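Local coordinates for nucleoside-diphosphate sugar epimerase (SulA family) (Corynebacterium glutamicum, PDB 3OH8), which probably acts as an epimerase on nucleotide-linked sugars, using a Rossmann-type dinucleotide-binding domain, though its substrate and exact reaction remain unestablished, at residues 253-258 with 411-416; 300-305 with 362-367; 306-311 with 335-340; 342-347 with 425-430. One frame throughout, in Å; residues are numbered along the deposited sequence.

Interaction 1 (253-258 with 411-416); sequences SAVGFY and ASQRTA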
loop_
_atom_site.group_PDB
_atom_site.type_symbol
_atom_site.label_atom_id
_atom_site.label_comp_id
_atom_site.label_asym_id
_atom_site.label_seq_id
_atom_site.Cartn_x
_atom_site.Cartn_y
_atom_site.Cartn_z
ATOM N N SER A 253 8.557 -14.163 -1.279
ATOM C CA SER A 253 8.312 -15.603 -1.279
ATOM C C SER A 253 6.814 -15.789 -1.115
ATOM O O SER A 253 6.050 -14.893 -1.470
ATOM C CB SER A 253 9.100 -16.314 -0.177
ATOM O OG SER A 253 8.950 -17.721 -0.296
ATOM N N ALA A 254 6.380 -16.931 -0.583
ATOM C CA ALA A 254 4.941 -17.199 -0.473
ATOM C C ALA A 254 4.651 -18.221 0.606
ATOM O O ALA A 254 5.481 -19.078 0.895
ATOM C CB ALA A 254 4.385 -17.697 -1.832
ATOM N N VAL A 255 3.462 -18.140 1.191
ATOM C CA VAL A 255 3.048 -19.127 2.182
ATOM C C VAL A 255 2.928 -20.497 1.514
ATOM O O VAL A 255 2.824 -21.532 2.192
ATOM C CB VAL A 255 1.707 -18.748 2.822
ATOM C CG1 VAL A 255 1.864 -17.494 3.710
ATOM C CG2 VAL A 255 0.676 -18.513 1.738
ATOM N N GLY A 256 2.950 -20.493 0.184
ATOM C CA GLY A 256 2.962 -21.717 -0.604
ATOM C C GLY A 256 4.154 -22.580 -0.246
ATOM O O GLY A 256 4.200 -23.762 -0.576
ATOM N N PHE A 257 5.131 -21.977 0.425
ATOM C CA PHE A 257 6.260 -22.709 0.980
ATOM C C PHE A 257 5.788 -23.879 1.854
ATOM O O PHE A 257 6.437 -24.925 1.896
ATOM C CB PHE A 257 7.123 -21.768 1.820
ATOM C CG PHE A 257 8.249 -22.457 2.547
ATOM C CD1 PHE A 257 9.491 -22.622 1.939
ATOM C CD2 PHE A 257 8.075 -22.933 3.836
ATOM C CE1 PHE A 257 10.541 -23.255 2.603
ATOM C CE2 PHE A 257 9.114 -23.570 4.505
ATOM C CZ PHE A 257 10.351 -23.732 3.882
ATOM N N TYR A 258 4.679 -23.683 2.564
ATOM C CA TYR A 258 4.186 -24.681 3.505
ATOM C C TYR A 258 3.363 -25.752 2.801
ATOM O O TYR A 258 2.882 -26.707 3.432
ATOM C CB TYR A 258 3.364 -24.014 4.623
ATOM C CG TYR A 258 4.154 -22.973 5.358
ATOM C CD1 TYR A 258 5.218 -23.336 6.172
ATOM C CD2 TYR A 258 3.860 -21.619 5.215
ATOM C CE1 TYR A 258 5.966 -22.382 6.842
ATOM C CE2 TYR A 258 4.605 -20.650 5.881
ATOM C CZ TYR A 258 5.652 -21.039 6.682
ATOM O OH TYR A 258 6.387 -20.098 7.326
ATOM N N ALA A 411 -6.758 -24.086 -1.662
ATOM C CA ALA A 411 -5.678 -23.979 -0.691
ATOM C C ALA A 411 -6.237 -23.881 0.728
ATOM O O ALA A 411 -7.368 -23.441 0.935
ATOM C CB ALA A 411 -4.782 -22.755 -1.012
ATOM N N SER A 412 -5.442 -24.311 1.699
ATOM C CA SER A 412 -5.793 -24.191 3.107
ATOM C C SER A 412 -4.503 -24.011 3.881
ATOM O O SER A 412 -3.743 -24.961 4.079
ATOM C CB SER A 412 -6.522 -25.436 3.595
ATOM O OG SER A 412 -6.918 -25.306 4.947
ATOM N N GLN A 413 -4.244 -22.776 4.291
ATOM C CA GLN A 413 -3.002 -22.446 4.968
ATOM C C GLN A 413 -3.338 -21.608 6.190
ATOM O O GLN A 413 -3.746 -20.448 6.065
ATOM C CB GLN A 413 -2.052 -21.714 4.009
ATOM C CG GLN A 413 -1.577 -22.597 2.849
ATOM C CD GLN A 413 -1.530 -21.881 1.505
ATOM O OE1 GLN A 413 -0.771 -22.267 0.612
ATOM N NE2 GLN A 413 -2.341 -20.843 1.353
ATOM N N ARG A 414 -3.205 -22.220 7.365
ATOM C CA ARG A 414 -3.530 -21.552 8.611
ATOM C C ARG A 414 -2.279 -20.871 9.154
ATOM O O ARG A 414 -1.758 -21.254 10.206
ATOM C CB ARG A 414 -4.105 -22.543 9.621
ATOM C CG ARG A 414 -4.724 -21.898 10.858
ATOM C CD ARG A 414 -5.203 -22.958 11.848
ATOM N NE ARG A 414 -5.888 -22.359 12.988
ATOM C CZ ARG A 414 -6.423 -23.048 13.992
ATOM N NH1 ARG A 414 -6.358 -24.376 14.000
ATOM N NH2 ARG A 414 -7.024 -22.403 14.988
ATOM N N THR A 415 -1.809 -19.855 8.430
ATOM C CA THR A 415 -0.528 -19.236 8.723
ATOM C C THR A 415 -0.621 -18.243 9.893
ATOM O O THR A 415 -1.620 -17.528 10.055
ATOM C CB THR A 415 0.044 -18.523 7.476
ATOM O OG1 THR A 415 -0.269 -19.273 6.290
ATOM C CG2 THR A 415 1.553 -18.393 7.588
ATOM N N ALA A 416 0.418 -18.216 10.717
ATOM C CA ALA A 416 0.554 -17.195 11.757
ATOM C C ALA A 416 1.819 -16.367 11.506
ATOM O O ALA A 416 2.861 -16.913 11.123
ATOM C CB ALA A 416 0.590 -17.835 13.160
#
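Van der Waals contact of the Val255 methyls with partly polar side chains carries most of this joint: Val255, at the start of the 3-10 turn 255-258, pushes its two methyls at different residues of strand 412-415. With chi1 at -69°, CG1 lies anti to the carbonyl carbon and is directed at Thr415, 3.8 Å from Thr415 OG1 and 4.0 Å from Thr415 CG2, while CG2 of Val255 comes within 4.0 Å of Gln413 CD. Further along the turn Tyr258 CE2 stands 4.2 Å from Thr415 CG2, the two side chains crossing at nearly a right angle. The bent Gln413 chain carries its amide end over to the start of the turn, beside Val255 and Gly256.

Among the polar groups, the turn is held from within by Tyr258 N, which donates to Val255 O at 2.9 Å. The hydroxyls look elsewhere: Thr415 OG1 bonds to Ser338 OG, and Tyr258 OH meets the Asn363 amide and Arg303 NH1.

Aromatic packing adds to this inside the turn, where Phe257 CD2 sits 3.6 Å above one face of the Tyr258 ring, offset toward its rim. Strand 412-415, which also pairs in parallel with strand 265-267, thus lies against the turn that follows strand 248-254 of the Rossmann sheet. With methyls and an amide end meeting across the joint and the Thr415 and Tyr258 hydroxyls bonded to other residues, its cohesion rests on van der Waals fit, and its polar ties run through third parties.

Interaction 2 (300-305 with 362-367); sequences AFIRTG and INAVAP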
loop_
_atom_site.group_PDB
_atom_site.type_symbol
_atom_site.label_atom_id
_atom_site.label_comp_id
_atom_site.label_asym_id
_atom_site.label_seq_id
_atom_site.Cartn_x
_atom_site.Cartn_y
_atom_site.Cartn_z
ATOM N N ALA A 300 16.115 -11.771 3.935
ATOM C CA ALA A 300 14.821 -12.224 4.453
ATOM C C ALA A 300 13.912 -12.649 3.308
ATOM O O ALA A 300 14.021 -12.139 2.190
ATOM C CB ALA A 300 14.151 -11.144 5.275
ATOM N N PHE A 301 13.017 -13.588 3.605
ATOM C CA PHE A 301 12.047 -14.102 2.649
ATOM C C PHE A 301 10.685 -13.695 3.146
ATOM O O PHE A 301 10.281 -14.067 4.250
ATOM C CB PHE A 301 12.111 -15.633 2.577
ATOM C CG PHE A 301 13.501 -16.170 2.503
ATOM C CD1 PHE A 301 14.277 -15.948 1.379
ATOM C CD2 PHE A 301 14.033 -16.902 3.550
ATOM C CE1 PHE A 301 15.560 -16.438 1.302
ATOM C CE2 PHE A 301 15.324 -17.394 3.480
ATOM C CZ PHE A 301 16.087 -17.155 2.352
ATOM N N ILE A 302 9.981 -12.910 2.347
ATOM C CA ILE A 302 8.661 -12.426 2.743
ATOM C C ILE A 302 7.628 -13.415 2.208
ATOM O O ILE A 302 7.180 -13.302 1.071
ATOM C CB ILE A 302 8.409 -11.005 2.198
ATOM C CG1 ILE A 302 9.552 -10.073 2.617
ATOM C CG2 ILE A 302 7.074 -10.454 2.688
ATOM C CD1 ILE A 302 9.886 -10.123 4.115
ATOM N N ARG A 303 7.294 -14.413 3.026
ATOM C CA ARG A 303 6.309 -15.406 2.636
ATOM C C ARG A 303 4.925 -14.780 2.732
ATOM O O ARG A 303 4.318 -14.747 3.795
ATOM C CB ARG A 303 6.424 -16.658 3.523
ATOM C CG ARG A 303 7.809 -17.302 3.458
ATOM C CD ARG A 303 7.905 -18.600 4.291
ATOM N NE ARG A 303 9.222 -19.215 4.139
ATOM C CZ ARG A 303 9.749 -20.090 4.992
ATOM N NH1 ARG A 303 9.080 -20.468 6.081
ATOM N NH2 ARG A 303 10.954 -20.577 4.754
ATOM N N THR A 304 4.438 -14.280 1.603
ATOM C CA THR A 304 3.199 -13.520 1.570
ATOM C C THR A 304 1.950 -14.384 1.459
ATOM O O THR A 304 1.925 -15.388 0.734
ATOM C CB THR A 304 3.183 -12.573 0.368
ATOM O OG1 THR A 304 4.437 -11.884 0.297
ATOM C CG2 THR A 304 2.049 -11.569 0.524
ATOM N N GLY A 305 0.912 -13.972 2.173
ATOM C CA GLY A 305 -0.412 -14.538 1.999
ATOM C C GLY A 305 -1.030 -13.893 0.780
ATOM O O GLY A 305 -0.325 -13.304 -0.033
ATOM N N ILE A 362 9.889 -14.690 6.865
ATOM C CA ILE A 362 8.898 -13.930 7.610
ATOM C C ILE A 362 7.520 -14.225 7.025
ATOM O O ILE A 362 7.313 -14.038 5.832
ATOM C CB ILE A 362 9.155 -12.429 7.471
ATOM C CG1 ILE A 362 10.556 -12.072 7.986
ATOM C CG2 ILE A 362 8.099 -11.662 8.213
ATOM C CD1 ILE A 362 10.735 -12.291 9.502
ATOM N N ASN A 363 6.587 -14.729 7.835
ATOM C CA ASN A 363 5.220 -14.899 7.350
ATOM C C ASN A 363 4.548 -13.528 7.272
ATOM O O ASN A 363 4.261 -12.914 8.303
ATOM C CB ASN A 363 4.404 -15.829 8.256
ATOM C CG ASN A 363 4.811 -17.301 8.127
ATOM O OD1 ASN A 363 4.421 -18.139 8.949
ATOM N ND2 ASN A 363 5.571 -17.622 7.096
ATOM N N ALA A 364 4.318 -13.031 6.061
ATOM C CA ALA A 364 3.629 -11.747 5.916
ATOM C C ALA A 364 2.156 -12.025 5.708
ATOM O O ALA A 364 1.676 -12.082 4.580
ATOM C CB ALA A 364 4.198 -10.946 4.760
ATOM N N VAL A 365 1.462 -12.243 6.818
ATOM C CA VAL A 365 0.050 -12.580 6.829
ATOM C C VAL A 365 -0.545 -11.855 8.021
ATOM O O VAL A 365 0.145 -11.605 9.003
ATOM C CB VAL A 365 -0.167 -14.109 7.028
ATOM C CG1 VAL A 365 0.529 -14.909 5.910
ATOM C CG2 VAL A 365 0.335 -14.547 8.412
ATOM N N ALA A 366 -1.818 -11.495 7.936
ATOM C CA ALA A 366 -2.495 -10.923 9.091
ATOM C C ALA A 366 -2.552 -11.966 10.205
ATOM O O ALA A 366 -2.529 -13.159 9.931
ATOM C CB ALA A 366 -3.905 -10.453 8.704
ATOM N N PRO A 367 -2.599 -11.512 11.468
ATOM C CA PRO A 367 -2.689 -12.391 12.640
ATOM C C PRO A 367 -3.882 -13.357 12.572
ATOM O O PRO A 367 -3.830 -14.400 13.215
ATOM C CB PRO A 367 -2.900 -11.417 13.803
ATOM C CG PRO A 367 -2.345 -10.110 13.339
ATOM C CD PRO A 367 -2.486 -10.082 11.835
#
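Four backbone hydrogen bonds join Arg303 and its neighbours to strand 362-364 in parallel register, Ile302 facing Ile362, Arg303 facing Asn363 and Thr304 facing Ala364. Ile362 N donates to Phe301 O at 2.7 Å, and Arg303 N returns a bond to Ile362 O at 2.8 Å. Ala364 N then reaches Arg303 O at 2.8 Å. Gly305 N closes the ladder on Ala364 O at 3.2 Å, with Val365 CG1 packed beside it.

This is the far end of a Rossmann sheet: strand 298-308 has strand 248-254 along its other edge, taking the intervening bonds of Ile302, and strand 360-364 returns from helix 342-354.

Apolar packing belongs to the face holding Ile302, Thr304, Ile362 and Ala364. Ile302 CG2, anti to the backbone N, presses to 3.6 Å from Ala364 CB, whereas Ile302 CD1 runs alongside Ile362, 4.1 Å from its CB. Helix 342-354 covers this face through Leu345, Ile348 and Tyr349.

Arg303 and Asn363 point to the other face. Arg303 crosses Asn363 with guanidinium and amide planes 42° apart, its extended chain passing the amide without bonding to it. The guanidinium is spent elsewhere, in a salt bridge from NE to Glu286 and a cation-pi contact with Phe257.

Interaction 3 (306-311 with 335-340); sequences VALSGR and SWFSWI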
loop_
_atom_site.group_PDB
_atom_site.type_symbol
_atom_site.label_atom_id
_atom_site.label_comp_id
_atom_site.label_asym_id
_atom_site.label_seq_id
_atom_site.Cartn_x
_atom_site.Cartn_y
_atom_site.Cartn_z
ATOM N N VAL A 306 -2.346 -14.001 0.659
ATOM C CA VAL A 306 -3.065 -13.365 -0.422
ATOM C C VAL A 306 -3.258 -11.891 -0.076
ATOM O O VAL A 306 -3.929 -11.553 0.893
ATOM C CB VAL A 306 -4.446 -14.013 -0.629
ATOM C CG1 VAL A 306 -5.268 -13.198 -1.637
ATOM C CG2 VAL A 306 -4.284 -15.459 -1.080
ATOM N N ALA A 307 -2.649 -11.023 -0.868
ATOM C CA ALA A 307 -2.703 -9.597 -0.611
ATOM C C ALA A 307 -4.054 -9.033 -1.022
ATOM O O ALA A 307 -4.534 -9.273 -2.135
ATOM C CB ALA A 307 -1.573 -8.894 -1.343
ATOM N N LEU A 308 -4.685 -8.298 -0.114
ATOM C CA LEU A 308 -5.995 -7.740 -0.399
ATOM C C LEU A 308 -5.854 -6.277 -0.765
ATOM O O LEU A 308 -5.409 -5.462 0.052
ATOM C CB LEU A 308 -6.942 -7.888 0.793
ATOM C CG LEU A 308 -7.120 -9.310 1.330
ATOM C CD1 LEU A 308 -8.167 -9.288 2.425
ATOM C CD2 LEU A 308 -7.512 -10.283 0.212
ATOM N N SER A 309 -6.241 -5.960 -1.997
ATOM C CA SER A 309 -6.166 -4.598 -2.515
ATOM C C SER A 309 -7.422 -4.289 -3.304
ATOM O O SER A 309 -7.936 -5.145 -4.033
ATOM C CB SER A 309 -4.940 -4.434 -3.416
ATOM O OG SER A 309 -5.052 -3.264 -4.211
ATOM N N GLY A 310 -7.908 -3.059 -3.176
ATOM C CA GLY A 310 -9.063 -2.635 -3.943
ATOM C C GLY A 310 -8.748 -2.499 -5.424
ATOM O O GLY A 310 -9.644 -2.541 -6.261
ATOM N N ARG A 311 -7.480 -2.332 -5.773
ATOM C CA ARG A 311 -7.184 -2.035 -7.170
ATOM C C ARG A 311 -6.638 -3.197 -8.000
ATOM O O ARG A 311 -6.377 -3.032 -9.187
ATOM C CB ARG A 311 -6.295 -0.795 -7.323
ATOM C CG ARG A 311 -5.001 -0.819 -6.561
ATOM C CD ARG A 311 -4.086 0.322 -7.020
ATOM N NE ARG A 311 -4.628 1.650 -6.727
ATOM C CZ ARG A 311 -4.419 2.309 -5.590
ATOM N NH1 ARG A 311 -3.698 1.751 -4.627
ATOM N NH2 ARG A 311 -4.931 3.525 -5.413
ATOM N N SER A 335 -11.664 -24.527 4.505
ATOM C CA SER A 335 -10.359 -24.133 3.971
ATOM C C SER A 335 -9.891 -22.817 4.577
ATOM O O SER A 335 -10.651 -21.847 4.612
ATOM C CB SER A 335 -10.422 -23.997 2.447
ATOM O OG SER A 335 -10.387 -25.273 1.838
ATOM N N TRP A 336 -8.646 -22.780 5.042
ATOM C CA TRP A 336 -8.108 -21.585 5.690
ATOM C C TRP A 336 -7.536 -20.620 4.663
ATOM O O TRP A 336 -6.659 -20.972 3.875
ATOM C CB TRP A 336 -7.034 -21.950 6.726
ATOM C CG TRP A 336 -7.551 -22.589 7.986
ATOM C CD1 TRP A 336 -7.529 -23.923 8.301
ATOM C CD2 TRP A 336 -8.153 -21.926 9.103
ATOM N NE1 TRP A 336 -8.072 -24.123 9.545
ATOM C CE2 TRP A 336 -8.474 -22.920 10.055
ATOM C CE3 TRP A 336 -8.463 -20.593 9.387
ATOM C CZ2 TRP A 336 -9.079 -22.619 11.274
ATOM C CZ3 TRP A 336 -9.071 -20.296 10.600
ATOM C CH2 TRP A 336 -9.370 -21.304 11.528
ATOM N N PHE A 337 -8.052 -19.396 4.685
ATOM C CA PHE A 337 -7.662 -18.357 3.750
ATOM C C PHE A 337 -6.599 -17.491 4.427
ATOM O O PHE A 337 -6.880 -16.798 5.395
ATOM C CB PHE A 337 -8.894 -17.521 3.374
ATOM C CG PHE A 337 -8.623 -16.448 2.363
ATOM C CD1 PHE A 337 -8.052 -16.754 1.144
ATOM C CD2 PHE A 337 -8.959 -15.126 2.631
ATOM C CE1 PHE A 337 -7.807 -15.764 0.208
ATOM C CE2 PHE A 337 -8.719 -14.130 1.702
ATOM C CZ PHE A 337 -8.141 -14.447 0.487
ATOM N N SER A 338 -5.376 -17.571 3.922
ATOM C CA SER A 338 -4.240 -16.850 4.487
ATOM C C SER A 338 -4.067 -15.514 3.744
ATOM O O SER A 338 -3.602 -15.477 2.594
ATOM C CB SER A 338 -2.989 -17.725 4.374
ATOM O OG SER A 338 -1.815 -17.021 4.715
ATOM N N TRP A 339 -4.468 -14.426 4.402
ATOM C CA TRP A 339 -4.626 -13.125 3.743
ATOM C C TRP A 339 -3.820 -12.057 4.461
ATOM O O TRP A 339 -3.489 -12.207 5.629
ATOM C CB TRP A 339 -6.093 -12.700 3.771
ATOM C CG TRP A 339 -6.571 -12.449 5.165
ATOM C CD1 TRP A 339 -7.055 -13.376 6.041
ATOM C CD2 TRP A 339 -6.592 -11.192 5.862
ATOM N NE1 TRP A 339 -7.373 -12.778 7.240
ATOM C CE2 TRP A 339 -7.105 -11.433 7.156
ATOM C CE3 TRP A 339 -6.225 -9.886 5.521
ATOM C CZ2 TRP A 339 -7.260 -10.419 8.113
ATOM C CZ3 TRP A 339 -6.382 -8.872 6.470
ATOM C CH2 TRP A 339 -6.898 -9.148 7.747
ATOM N N ILE A 340 -3.526 -10.969 3.756
ATOM C CA ILE A 340 -2.955 -9.784 4.390
ATOM C C ILE A 340 -3.423 -8.525 3.641
ATOM O O ILE A 340 -3.551 -8.533 2.417
ATOM C CB ILE A 340 -1.404 -9.858 4.431
ATOM C CG1 ILE A 340 -0.839 -8.656 5.208
ATOM C CG2 ILE A 340 -0.829 -9.967 3.000
ATOM C CD1 ILE A 340 0.645 -8.762 5.556
#
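Val306 O receives two donors from the neighbouring strand: Ile340 N at 2.9 Å, and the CA of Trp339, whose C-H approaches Val306 O with a carbon-oxygen separation of 3.3 Å. Ile340 O repeats the pattern in reverse, accepting Leu308 N at 2.8 Å while the CA of Ala307 makes a second C-H contact. The third bond is the straightest: Val306 N points at Ser338 O over 2.7 Å with an N-H...O angle of 175°, and it uses the residue at which strand 336-341 is interrupted.

These bonds set Val306 opposite Trp339 and Ala307 opposite Ile340 in parallel register, so that strand 336-341 extends the Rossmann sheet along the C-terminal part of strand 298-308. The chain between them carries helix 314-320, and Leu308 O goes on to accept from Ile342 N as helix 342-354 begins.

Side chains pack on the face of Val306, Leu308 and Trp339. Phe337 CG, trans to the backbone N (chi1 -178°), carries the ring to Val306, which it crosses at about a right angle, with Val306 CG1 3.8 Å from Phe337 CZ and Val306 CG2 equally near Phe337 CE1. Leu308 splits its methyls, CD2 lying at the edge of the Phe337 ring and CD1 reaching to 3.7 Å from Trp339 CE3. Ile432 of helix 432-440 packs on both Leu308 and Trp339, whose indole NE1 bonds to Asn368 O. On the opposite face, Ala307 and Ile340 meet Leu345 and Ile348 of helix 342-354.

Interaction 4 (342-347 with 425-430); sequences IDDLTD and HTFRYT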
loop_
_atom_site.group_PDB
_atom_site.type_symbol
_atom_site.label_atom_id
_atom_site.label_comp_id
_atom_site.label_asym_id
_atom_site.label_seq_id
_atom_site.Cartn_x
_atom_site.Cartn_y
_atom_site.Cartn_z
ATOM N N ILE A 342 -3.107 -5.097 1.837
ATOM C CA ILE A 342 -1.945 -4.675 1.065
ATOM C C ILE A 342 -1.050 -3.706 1.859
ATOM O O ILE A 342 0.181 -3.771 1.773
ATOM C CB ILE A 342 -2.309 -4.104 -0.315
ATOM C CG1 ILE A 342 -1.021 -3.783 -1.080
ATOM C CG2 ILE A 342 -3.232 -2.877 -0.205
ATOM C CD1 ILE A 342 -1.230 -3.521 -2.557
ATOM N N ASP A 343 -1.656 -2.829 2.651
ATOM C CA ASP A 343 -0.856 -1.868 3.399
ATOM C C ASP A 343 0.022 -2.572 4.427
ATOM O O ASP A 343 1.169 -2.179 4.654
ATOM C CB ASP A 343 -1.732 -0.816 4.074
ATOM C CG ASP A 343 -2.393 0.117 3.085
ATOM O OD1 ASP A 343 -1.712 0.565 2.140
ATOM O OD2 ASP A 343 -3.600 0.403 3.257
ATOM N N ASP A 344 -0.504 -3.622 5.052
ATOM C CA ASP A 344 0.316 -4.377 5.992
ATOM C C ASP A 344 1.478 -5.083 5.304
ATOM O O ASP A 344 2.553 -5.216 5.892
ATOM C CB ASP A 344 -0.520 -5.354 6.810
ATOM C CG ASP A 344 -1.229 -4.659 7.963
ATOM O OD1 ASP A 344 -0.537 -3.944 8.720
ATOM O OD2 ASP A 344 -2.460 -4.812 8.107
ATOM N N LEU A 345 1.267 -5.515 4.060
ATOM C CA LEU A 345 2.320 -6.186 3.313
ATOM C C LEU A 345 3.457 -5.213 2.984
ATOM O O LEU A 345 4.627 -5.522 3.246
ATOM C CB LEU A 345 1.772 -6.842 2.046
ATOM C CG LEU A 345 2.798 -7.536 1.132
ATOM C CD1 LEU A 345 3.553 -8.609 1.894
ATOM C CD2 LEU A 345 2.107 -8.152 -0.094
ATOM N N THR A 346 3.128 -4.039 2.436
ATOM C CA THR A 346 4.176 -3.052 2.193
ATOM C C THR A 346 4.856 -2.604 3.501
ATOM O O THR A 346 6.078 -2.440 3.525
ATOM C CB THR A 346 3.707 -1.842 1.330
ATOM O OG1 THR A 346 2.683 -1.109 2.012
ATOM C CG2 THR A 346 3.160 -2.331 -0.017
ATOM N N ASP A 347 4.083 -2.419 4.577
ATOM C CA ASP A 347 4.683 -2.119 5.886
ATOM C C ASP A 347 5.771 -3.134 6.220
ATOM O O ASP A 347 6.846 -2.781 6.718
ATOM C CB ASP A 347 3.638 -2.120 7.001
ATOM C CG ASP A 347 2.839 -0.820 7.067
ATOM O OD1 ASP A 347 3.052 0.081 6.220
ATOM O OD2 ASP A 347 1.991 -0.707 7.973
ATOM N N HIS A 425 5.344 -6.424 16.265
ATOM C CA HIS A 425 4.901 -5.684 15.086
ATOM C C HIS A 425 3.451 -5.246 15.251
ATOM O O HIS A 425 2.606 -6.015 15.701
ATOM C CB HIS A 425 5.056 -6.561 13.834
ATOM C CG HIS A 425 4.756 -5.850 12.554
ATOM N ND1 HIS A 425 5.628 -4.950 11.983
ATOM C CD2 HIS A 425 3.686 -5.918 11.725
ATOM C CE1 HIS A 425 5.108 -4.487 10.860
ATOM N NE2 HIS A 425 3.927 -5.053 10.687
ATOM N N THR A 426 3.161 -4.010 14.866
ATOM C CA THR A 426 1.799 -3.508 14.851
ATOM C C THR A 426 1.234 -3.697 13.446
ATOM O O THR A 426 1.866 -3.319 12.461
ATOM C CB THR A 426 1.766 -2.005 15.236
ATOM O OG1 THR A 426 2.180 -1.848 16.605
ATOM C CG2 THR A 426 0.367 -1.401 15.048
ATOM N N PHE A 427 0.050 -4.296 13.352
ATOM C CA PHE A 427 -0.628 -4.439 12.068
ATOM C C PHE A 427 -1.686 -3.364 11.946
ATOM O O PHE A 427 -2.359 -3.036 12.915
ATOM C CB PHE A 427 -1.307 -5.805 11.953
ATOM C CG PHE A 427 -0.352 -6.941 11.782
ATOM C CD1 PHE A 427 0.205 -7.561 12.883
ATOM C CD2 PHE A 427 -0.014 -7.394 10.517
ATOM C CE1 PHE A 427 1.084 -8.621 12.737
ATOM C CE2 PHE A 427 0.874 -8.450 10.356
ATOM C CZ PHE A 427 1.425 -9.066 11.465
ATOM N N ARG A 428 -1.836 -2.825 10.744
ATOM C CA ARG A 428 -2.887 -1.866 10.462
ATOM C C ARG A 428 -4.254 -2.533 10.508
ATOM O O ARG A 428 -5.213 -1.959 11.024
ATOM C CB ARG A 428 -2.680 -1.250 9.084
ATOM C CG ARG A 428 -1.412 -0.413 8.968
ATOM C CD ARG A 428 -1.426 0.414 7.688
ATOM N NE ARG A 428 -0.105 0.973 7.385
ATOM C CZ ARG A 428 0.093 1.997 6.563
ATOM N NH1 ARG A 428 -0.948 2.567 5.973
ATOM N NH2 ARG A 428 1.326 2.451 6.330
ATOM N N TYR A 429 -4.348 -3.736 9.950
ATOM C CA TYR A 429 -5.619 -4.454 9.905
ATOM C C TYR A 429 -5.458 -5.893 10.378
ATOM O O TYR A 429 -4.916 -6.740 9.673
ATOM C CB TYR A 429 -6.201 -4.398 8.496
ATOM C CG TYR A 429 -6.262 -2.986 7.986
ATOM C CD1 TYR A 429 -7.259 -2.119 8.424
ATOM C CD2 TYR A 429 -5.296 -2.502 7.107
ATOM C CE1 TYR A 429 -7.305 -0.798 7.986
ATOM C CE2 TYR A 429 -5.339 -1.190 6.655
ATOM C CZ TYR A 429 -6.346 -0.344 7.111
ATOM O OH TYR A 429 -6.399 0.948 6.688
ATOM N N THR A 430 -5.915 -6.161 11.592
ATOM C CA THR A 430 -5.845 -7.512 12.131
ATOM C C THR A 430 -7.066 -8.329 11.688
ATOM O O THR A 430 -7.023 -9.560 11.649
ATOM C CB THR A 430 -5.748 -7.492 13.677
ATOM O OG1 THR A 430 -6.825 -6.719 14.206
ATOM C CG2 THR A 430 -4.439 -6.851 14.129
HETATM O O HOH W 1 -3.784 1.976 5.874
HETATM O O HOH W 2 2.220 -4.790 8.722
HETATM O O HOH W 3 -3.421 -7.210 7.326
HETATM O O HOH W 4 2.768 -1.682 10.345
#
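With chi1 near -80° in both Asp344 and Asp347, each CG lies anti to the carbonyl carbon, and the two carboxylates are brought against Arg428, whose own side chain is extended from CG to NE. The Asp344 carboxylate grips two consecutive backbone amides by its syn lone pairs, OD1 taking Arg428 N at 2.7 Å and OD2 taking Tyr429 N at 2.8 Å.

Asp347 forms the salt bridge: its OD2 meets Arg428 NE at 2.7 Å, whereas OD1 accepts only a weak bond from Arg428 NH2, the two planes being 49° apart. Asp343 lays its CB over one guanidinium face, 3.8 Å from Arg428 CD; its OD2 shares a water with Arg428 NH1 and Tyr429 OH, while OD1 accepts from Gln128 NE2. A second water ties the backbone O and OD1 of Asp344 to His425 NE2, and the His425 ring edge stands over the centre of one face of Phe427.

Arg428 NH1 has a second salt bridge, to Asp132 of helix 119-139, so the one guanidinium probably offsets several acids. Helix 342-354 of the Rossmann-type epimerase fold thus uses acids at its N-terminal end to fix an irregular loop of the DUF1731 family region.

In the fold
Strand 298-308 is common to interactions 2 and 3, whose centres are 12 Å apart: 360-364 lies along its earlier part, 336-341 along its end, and Ala366 N joins the two partners by donating to Trp339 O at 2.9 Å. Interaction 1, about 9 Å from interaction 2 between centres, sits beside the same sheet; Ser253 N bonds Ile302 O, and Gln413 N bonds Trp336 O of interaction 3. Interaction 4 follows interaction 3 directly through helix 342-354, while Phe427 packs on Val365 and Pro367 from interaction 2. Interactions 1 and 4, about 17 Å apart between centres without touching, both tie DUF1731 residues to the epimerase fold.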